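Phenylalanine ammonia-lyase (Rhodosporidium toruloides, PDB 1Y2M) catalyses the non-oxidative deamination of L-phenylalanine and L-tyrosine to trans-cinnamic and p-coumaric acid, working as a homotetramer built as a dimer of dimers. Local coordinates at residues G141-S146 with T200-L205; S339-H344 with L537-F542; L379-A384 with M422-L427. All coordinates share one frame; numbering follows the deposited sequence.

Interaction 1. Residues G141-S146 with T200-L205; sequences GVLPSS and TPIVPL
Gly141 and Pro204 bring the two segments closest, their CA atoms 5.5 Å apart, and no hydrogen bond joins 141-146 to 200-205, so the contact is made by apolar surface. The ring of Pro204 is the centrepiece: its CG presses on the bare backbone of Gly141, 3.7 Å from Gly141 CA, and a CB on Gly141 would clash with Pro204 CG. Pro204 CB lies against the next peptide, 3.7 Å from Val142 O. Leu143 completes the grip from segment 141-146. Its chi1 of -74° sets CG beside the backbone N and anti to the carbonyl carbon, and from there the isobutyl group reaches over the peptide that links Val203 to Pro204. Leu143 CD2 rests 3.8 Å from Pro204 CA, while Leu143 CG stands 3.9 Å from Pro204 CG, the two side chains crossing at about a right angle. Both methyls of Leu143 also meet the branch methyl of Ile202, with CD2 at 3.8 Å from Ile202 CG2; the longer arm of Ile202, ending in CD1, leads away from Leu143.

The side chains of Val142 and Val203 point away from the other segment, though their backbones take part. Val203 packs on Pro217 and Tyr220 of helix 215-225, and the hydroxyl of Tyr220 also bonds Gly141 N, tying both segments to the same helix. Val142 packs on Leu522 of the second subunit, and Leu143 N bonds Ser696 OG of that subunit.

The contact therefore joins the loop after helix 125-138 to the chain leaving short strand 200-201, right beside a subunit interface. Because only dispersion and close fit act directly between the segments, directional bonding is left to the backbone groups and their neighbours, Tyr220 and the second subunit among them.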
# COMPACT_ATOMS: atom_id res chain seq x y z
N GLY B 141 -21.18 -2.50 -18.64
CA GLY B 141 -19.72 -2.65 -18.64
C GLY B 141 -19.16 -2.53 -20.03
O GLY B 141 -19.90 -2.57 -21.01
N VAL B 142 -17.83 -2.46 -20.09
CA VAL B 142 -17.11 -2.21 -21.33
C VAL B 142 -16.53 -3.51 -21.90
O VAL B 142 -15.88 -4.30 -21.22
CB VAL B 142 -16.02 -1.14 -21.10
CG1 VAL B 142 -15.05 -1.08 -22.26
CG2 VAL B 142 -16.64 0.17 -20.75
N LEU B 143 -16.81 -3.68 -23.19
CA LEU B 143 -16.35 -4.79 -24.01
C LEU B 143 -16.00 -4.24 -25.39
O LEU B 143 -16.52 -3.18 -25.78
CB LEU B 143 -17.48 -5.80 -24.13
CG LEU B 143 -17.80 -6.66 -22.93
CD1 LEU B 143 -19.13 -7.36 -23.17
CD2 LEU B 143 -16.66 -7.63 -22.64
N PRO B 144 -15.17 -4.94 -26.20
CA PRO B 144 -14.87 -4.46 -27.53
C PRO B 144 -16.13 -4.35 -28.36
O PRO B 144 -16.99 -5.22 -28.30
CB PRO B 144 -13.96 -5.55 -28.13
CG PRO B 144 -13.76 -6.54 -27.13
CD PRO B 144 -14.47 -6.19 -25.88
N SER B 145 -16.24 -3.28 -29.13
CA SER B 145 -17.45 -3.04 -29.91
C SER B 145 -17.51 -3.96 -31.15
O SER B 145 -18.58 -4.22 -31.68
CB SER B 145 -17.60 -1.55 -30.33
OG SER B 145 -16.50 -1.14 -31.11
N SER B 146 -16.34 -4.41 -31.61
CA SER B 146 -16.20 -5.08 -32.93
C SER B 146 -14.97 -5.95 -32.95
O SER B 146 -14.02 -5.75 -32.16
CB SER B 146 -16.02 -4.04 -34.04
OG SER B 146 -15.63 -4.63 -35.28
N THR B 200 -20.41 -19.83 -23.41
CA THR B 200 -19.89 -19.06 -22.28
C THR B 200 -20.09 -17.58 -22.59
O THR B 200 -19.57 -17.05 -23.59
CB THR B 200 -18.38 -19.30 -22.01
OG1 THR B 200 -18.08 -20.69 -21.93
CG2 THR B 200 -17.99 -18.66 -20.70
N PRO B 201 -20.96 -16.93 -21.78
CA PRO B 201 -21.21 -15.53 -21.97
C PRO B 201 -19.95 -14.68 -21.95
O PRO B 201 -19.05 -14.93 -21.17
CB PRO B 201 -22.13 -15.18 -20.81
CG PRO B 201 -22.89 -16.43 -20.53
CD PRO B 201 -21.84 -17.52 -20.75
N ILE B 202 -19.94 -13.67 -22.80
CA ILE B 202 -18.87 -12.70 -22.82
C ILE B 202 -19.28 -11.62 -21.81
O ILE B 202 -20.34 -10.99 -21.95
CB ILE B 202 -18.71 -12.10 -24.24
CG1 ILE B 202 -18.24 -13.16 -25.20
CG2 ILE B 202 -17.76 -10.90 -24.23
CD1 ILE B 202 -16.93 -13.80 -24.86
N VAL B 203 -18.47 -11.44 -20.77
CA VAL B 203 -18.84 -10.60 -19.66
C VAL B 203 -17.71 -9.61 -19.43
O VAL B 203 -16.55 -9.98 -19.48
CB VAL B 203 -19.01 -11.50 -18.40
CG1 VAL B 203 -19.38 -10.69 -17.14
CG2 VAL B 203 -20.01 -12.63 -18.62
N PRO B 204 -18.03 -8.34 -19.19
CA PRO B 204 -16.96 -7.38 -18.89
C PRO B 204 -16.12 -7.79 -17.68
O PRO B 204 -16.63 -8.30 -16.70
CB PRO B 204 -17.74 -6.08 -18.57
CG PRO B 204 -19.04 -6.25 -19.30
CD PRO B 204 -19.37 -7.72 -19.17
N LEU B 205 -14.84 -7.45 -17.73
CA LEU B 205 -13.87 -7.76 -16.66
C LEU B 205 -14.20 -6.93 -15.44
O LEU B 205 -14.11 -7.37 -14.29
CB LEU B 205 -12.47 -7.37 -17.10
CG LEU B 205 -11.34 -7.62 -16.12
CD1 LEU B 205 -11.29 -9.07 -15.71
CD2 LEU B 205 -10.05 -7.24 -16.73

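Interaction 2. Residues S339-H344 with L537-F542; sequences SRFAVH and LRAIEF
Phe341 and Phe542 meet at an in-between tilt, neither stacked nor edge-to-face: their planes stand 43° apart with centroids separated by 5.3 Å. The nearest carbons are Phe341 CD1 and Phe542 CE2, at 3.5 Å. Phe542 CE2 also has Arg340 O close by, 3.7 Å away at the edge of the ring and near its plane, so this one ring carbon touches both a phenyl group and a backbone carbonyl.

Phe341 reaches helix 506-560 from a loop. A chi1 of -76° carries its ring away from its own carbonyl carbon and out to the helix, where CE1 lies 3.7 Å from Arg538 CG and CZ lies 4.1 Å from Ala539 CB. Arg538 thus offers Phe341 its aliphatic stem alone. Bends at chi2 and chi3 take the guanidinium elsewhere: NE bonds Ala303 O, NH1 and NH2 bond Arg450 O and Asn449 O, and NH1 also makes a 2.9 Å salt bridge to Glu541 OE1 through the syn lone pair of that oxygen.

The loop behind Phe341 is braced by Ser339, whose OG accepts from both Phe341 N and Ala342 N, an ST turn and ST motif together. His344 NE2 adds a bond of 2.8 Å to Ser339 O, almost in the imidazole plane. Tyr657 meets both phenyl rings, edge-to-face with Phe542, and makes a small aromatic cluster. An alanine at Phe341 is likely to open a gap beside Ala539 and the Arg538 stem and to deprive Phe542 of one of its aromatic neighbours.

Apolar contact joins loop and helix here, while the guanidinium of Arg538 is hydrogen-bonded by three backbone carbonyls and paired with Glu541, which would probably offset the cost of burying its charge.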
# COMPACT_ATOMS: atom_id res chain seq x y z
N SER B 339 18.24 -38.44 0.20
CA SER B 339 19.16 -37.57 -0.53
C SER B 339 20.61 -37.88 -0.16
O SER B 339 20.93 -38.07 1.00
CB SER B 339 18.90 -36.09 -0.24
OG SER B 339 19.75 -35.26 -1.05
N ARG B 340 21.49 -37.94 -1.15
CA ARG B 340 22.92 -38.01 -0.91
C ARG B 340 23.56 -36.66 -1.16
O ARG B 340 24.77 -36.54 -1.07
CB ARG B 340 23.56 -39.10 -1.78
CG ARG B 340 23.08 -40.51 -1.42
CD ARG B 340 23.62 -41.58 -2.36
NE ARG B 340 25.08 -41.60 -2.39
CZ ARG B 340 25.83 -41.95 -3.44
NH1 ARG B 340 25.29 -42.34 -4.60
NH2 ARG B 340 27.15 -41.89 -3.32
N PHE B 341 22.77 -35.63 -1.42
CA PHE B 341 23.27 -34.25 -1.52
C PHE B 341 23.10 -33.52 -0.15
O PHE B 341 24.04 -32.94 0.40
CB PHE B 341 22.48 -33.44 -2.53
CG PHE B 341 22.79 -33.70 -4.00
CD1 PHE B 341 24.08 -33.56 -4.52
CD2 PHE B 341 21.76 -34.01 -4.87
CE1 PHE B 341 24.33 -33.72 -5.87
CE2 PHE B 341 22.02 -34.19 -6.24
CZ PHE B 341 23.29 -34.02 -6.73
N ALA B 342 21.90 -33.57 0.39
CA ALA B 342 21.62 -32.96 1.70
C ALA B 342 22.33 -33.75 2.78
O ALA B 342 22.43 -34.99 2.70
CB ALA B 342 20.15 -32.93 1.99
N VAL B 343 22.81 -33.04 3.81
CA VAL B 343 23.44 -33.62 5.00
C VAL B 343 22.37 -33.99 6.05
O VAL B 343 21.53 -33.16 6.39
CB VAL B 343 24.46 -32.64 5.57
CG1 VAL B 343 25.13 -33.19 6.82
CG2 VAL B 343 25.49 -32.31 4.49
N HIS B 344 22.42 -35.23 6.53
CA HIS B 344 21.39 -35.76 7.44
C HIS B 344 21.79 -35.70 8.92
O HIS B 344 22.91 -36.01 9.24
CB HIS B 344 21.05 -37.19 7.01
CG HIS B 344 20.42 -37.23 5.66
ND1 HIS B 344 19.09 -36.93 5.47
CD2 HIS B 344 20.94 -37.44 4.43
CE1 HIS B 344 18.82 -36.98 4.17
NE2 HIS B 344 19.92 -37.30 3.53
N LEU B 537 25.33 -29.56 -11.78
CA LEU B 537 26.71 -29.09 -11.53
C LEU B 537 27.28 -29.67 -10.24
O LEU B 537 28.49 -30.02 -10.13
CB LEU B 537 26.77 -27.57 -11.51
CG LEU B 537 26.48 -26.89 -12.87
CD1 LEU B 537 26.41 -25.34 -12.70
CD2 LEU B 537 27.52 -27.28 -13.89
N ARG B 538 26.42 -29.77 -9.24
CA ARG B 538 26.85 -30.43 -8.02
C ARG B 538 27.19 -31.90 -8.24
O ARG B 538 28.15 -32.46 -7.68
CB ARG B 538 25.81 -30.29 -6.92
CG ARG B 538 26.36 -30.66 -5.54
CD ARG B 538 27.36 -29.66 -5.01
NE ARG B 538 26.73 -28.46 -4.45
CZ ARG B 538 27.39 -27.40 -4.00
NH1 ARG B 538 28.72 -27.36 -4.13
NH2 ARG B 538 26.75 -26.41 -3.44
N ALA B 539 26.39 -32.56 -9.07
CA ALA B 539 26.65 -33.98 -9.37
C ALA B 539 27.99 -34.15 -10.09
O ALA B 539 28.71 -35.13 -9.78
CB ALA B 539 25.53 -34.54 -10.18
N ILE B 540 28.31 -33.24 -11.02
CA ILE B 540 29.64 -33.20 -11.68
C ILE B 540 30.77 -33.04 -10.64
O ILE B 540 31.78 -33.76 -10.68
CB ILE B 540 29.71 -32.06 -12.74
CG1 ILE B 540 28.87 -32.46 -13.93
CG2 ILE B 540 31.12 -31.78 -13.17
CD1 ILE B 540 28.56 -31.28 -14.90
N GLU B 541 30.56 -32.15 -9.69
CA GLU B 541 31.51 -31.97 -8.60
C GLU B 541 31.71 -33.27 -7.84
O GLU B 541 32.83 -33.68 -7.57
CB GLU B 541 31.05 -30.89 -7.65
CG GLU B 541 31.89 -30.74 -6.41
CD GLU B 541 31.31 -29.73 -5.42
OE1 GLU B 541 30.51 -28.85 -5.81
OE2 GLU B 541 31.62 -29.83 -4.22
N PHE B 542 30.61 -33.94 -7.52
CA PHE B 542 30.70 -35.23 -6.82
C PHE B 542 31.40 -36.31 -7.62
O PHE B 542 32.24 -37.04 -7.08
CB PHE B 542 29.31 -35.71 -6.44
CG PHE B 542 28.74 -35.04 -5.20
CD1 PHE B 542 29.29 -33.89 -4.66
CD2 PHE B 542 27.63 -35.60 -4.59
CE1 PHE B 542 28.72 -33.28 -3.52
CE2 PHE B 542 27.07 -35.01 -3.47
CZ PHE B 542 27.61 -33.85 -2.93

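Interaction 3. Residues L379-A384 with M422-L427; sequences LIHAHA and MEKTRL
Bends at chi3 and chi4 fold the end of Lys424 across to helix 368-391, and a His381 chi1 of -173°, with the ring anti to its backbone N, swings the imidazole toward it. The ammonium and the ring do not bond directly, NZ and ND1 being 4.5 Å apart; a water spans them instead. It sits 2.8 Å from His381 ND1, at the ring edge and in its plane, and accepts from Lys424 NZ at 3.0 Å. Lys424 NZ also lies over the methyl of Ala382, with Ala382 CB at 3.8 Å, and donates to Asp378 O of its own chain, one turn before Ala382 in helix 368-391.

Away from this polar side the helices meet through Leu379 and Thr425, whose side chains cross at about a right angle. Leu379 CD2 fits against both branches of the threonine, 3.7 Å from Thr425 OG1 and 3.8 Å from Thr425 CG2. The hydroxyl is not left idle: Thr425 OG1 bonds Thr421 O, one turn back along its own helix.

The short helix segments run nearly antiparallel, at 155°, with axes 9.8 Å apart, and belong to the bundle of long helices at the heart of the enzyme. Helix 273-303 flanks the pair, touching Leu379 through Leu283 and Thr425 through Ala286. On the polar side the third subunit closes in: His381 NE2 bonds Ser377 OG of that subunit, and Asp378 of that subunit packs on Lys424.

A buried lysine is costly, and here its ammonium is met by a carbonyl and a water, which would probably ease the cost. Proximity of that ammonium would also tend to disfavour protonation of His381 to a cation, and both ring nitrogens of this histidine are engaged in hydrogen bonds.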
# COMPACT_ATOMS: atom_id res chain seq x y z
N LEU B 379 -4.06 -20.42 3.87
CA LEU B 379 -4.65 -21.06 2.71
C LEU B 379 -5.66 -22.15 3.08
O LEU B 379 -6.69 -22.29 2.43
CB LEU B 379 -3.55 -21.66 1.86
CG LEU B 379 -2.61 -20.66 1.19
CD1 LEU B 379 -1.39 -21.32 0.58
CD2 LEU B 379 -3.39 -19.82 0.20
N ILE B 380 -5.37 -22.91 4.12
CA ILE B 380 -6.35 -23.90 4.62
C ILE B 380 -7.65 -23.25 5.18
O ILE B 380 -8.78 -23.73 4.98
CB ILE B 380 -5.67 -24.77 5.68
CG1 ILE B 380 -4.52 -25.55 5.04
CG2 ILE B 380 -6.67 -25.70 6.41
CD1 ILE B 380 -3.70 -26.34 6.05
N HIS B 381 -7.47 -22.13 5.88
CA HIS B 381 -8.62 -21.35 6.33
C HIS B 381 -9.46 -20.85 5.15
O HIS B 381 -10.70 -21.06 5.08
CB HIS B 381 -8.12 -20.16 7.15
CG HIS B 381 -9.21 -19.37 7.80
ND1 HIS B 381 -9.91 -18.38 7.14
CD2 HIS B 381 -9.68 -19.38 9.08
CE1 HIS B 381 -10.79 -17.83 7.98
NE2 HIS B 381 -10.67 -18.41 9.15
N ALA B 382 -8.80 -20.26 4.16
CA ALA B 382 -9.49 -19.81 2.98
C ALA B 382 -10.27 -20.94 2.31
O ALA B 382 -11.41 -20.75 1.83
CB ALA B 382 -8.54 -19.22 2.00
N HIS B 383 -9.67 -22.12 2.29
CA HIS B 383 -10.34 -23.27 1.68
C HIS B 383 -11.66 -23.54 2.46
O HIS B 383 -12.72 -23.85 1.87
CB HIS B 383 -9.45 -24.52 1.78
CG HIS B 383 -9.78 -25.54 0.76
ND1 HIS B 383 -9.12 -25.61 -0.44
CD2 HIS B 383 -10.72 -26.51 0.74
CE1 HIS B 383 -9.63 -26.60 -1.15
NE2 HIS B 383 -10.61 -27.16 -0.46
N ALA B 384 -11.61 -23.48 3.78
CA ALA B 384 -12.83 -23.72 4.55
C ALA B 384 -13.89 -22.67 4.23
O ALA B 384 -15.07 -23.00 4.04
CB ALA B 384 -12.52 -23.72 6.00
N MSE B 422 -9.11 -13.72 -0.54
CA MSE B 422 -8.22 -13.22 -1.63
C MSE B 422 -7.14 -12.26 -1.11
O MSE B 422 -5.99 -12.29 -1.55
CB MSE B 422 -9.04 -12.58 -2.69
CG MSE B 422 -9.87 -13.59 -3.47
SE MSE B 422 -8.74 -14.92 -4.43
CE MSE B 422 -8.68 -16.45 -3.18
N GLU B 423 -7.51 -11.40 -0.16
CA GLU B 423 -6.54 -10.44 0.45
C GLU B 423 -5.44 -11.28 1.09
O GLU B 423 -4.24 -11.04 0.83
CB GLU B 423 -7.21 -9.54 1.46
CG GLU B 423 -8.32 -8.65 0.94
CD GLU B 423 -7.87 -7.45 0.12
OE1 GLU B 423 -7.81 -6.37 0.70
OE2 GLU B 423 -7.66 -7.57 -1.09
N LYS B 424 -5.83 -12.25 1.93
CA LYS B 424 -4.86 -13.08 2.67
C LYS B 424 -4.01 -13.92 1.73
O LYS B 424 -2.78 -14.08 1.90
CB LYS B 424 -5.55 -14.03 3.67
CG LYS B 424 -6.39 -13.35 4.74
CD LYS B 424 -7.46 -14.33 5.38
CE LYS B 424 -6.93 -15.74 5.50
NZ LYS B 424 -6.90 -16.65 4.27
N THR B 425 -4.64 -14.49 0.71
CA THR B 425 -3.88 -15.33 -0.21
C THR B 425 -2.85 -14.48 -0.96
O THR B 425 -1.72 -14.95 -1.21
CB THR B 425 -4.84 -16.08 -1.14
OG1 THR B 425 -5.70 -16.92 -0.35
CG2 THR B 425 -4.09 -16.93 -2.22
N ARG B 426 -3.19 -13.24 -1.36
CA ARG B 426 -2.25 -12.47 -2.18
C ARG B 426 -1.02 -12.08 -1.35
O ARG B 426 0.12 -12.04 -1.85
CB ARG B 426 -2.98 -11.24 -2.72
CG ARG B 426 -2.24 -10.61 -3.87
CD ARG B 426 -3.07 -9.59 -4.62
NE ARG B 426 -3.63 -8.52 -3.80
CZ ARG B 426 -4.89 -8.46 -3.31
NH1 ARG B 426 -5.26 -7.40 -2.60
NH2 ARG B 426 -5.79 -9.40 -3.50
N LEU B 427 -1.23 -11.85 -0.09
CA LEU B 427 -0.13 -11.52 0.79
C LEU B 427 0.71 -12.78 0.96
O LEU B 427 1.93 -12.74 0.87
CB LEU B 427 -0.64 -10.97 2.14
CG LEU B 427 0.48 -10.59 3.13
CD1 LEU B 427 1.50 -9.64 2.59
CD2 LEU B 427 -0.17 -10.06 4.36
O HOH W 1 -9.89 -16.91 4.80

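In the fold
The three contacts sit far apart along an elongated chain. Interaction 3 lies nearest the middle, its centre 14 Å from the centre of the chain, while interactions 1 and 2 fall on opposite sides of that centre, 54 Å from each other. Interaction 3 is 29 Å from interaction 1 and 36 Å from interaction 2, centre to centre. In sequence, interaction 1 closes before the others open, and interaction 3 is nested within the mostly helical span that interaction 2 encloses. Helix 273-303 borders both interaction 2 and interaction 3. Interactions 1 and 3 border other subunits, whereas no other chain touches the segments of interaction 2. All three lie away from the active-site and cinnamate-binding residues.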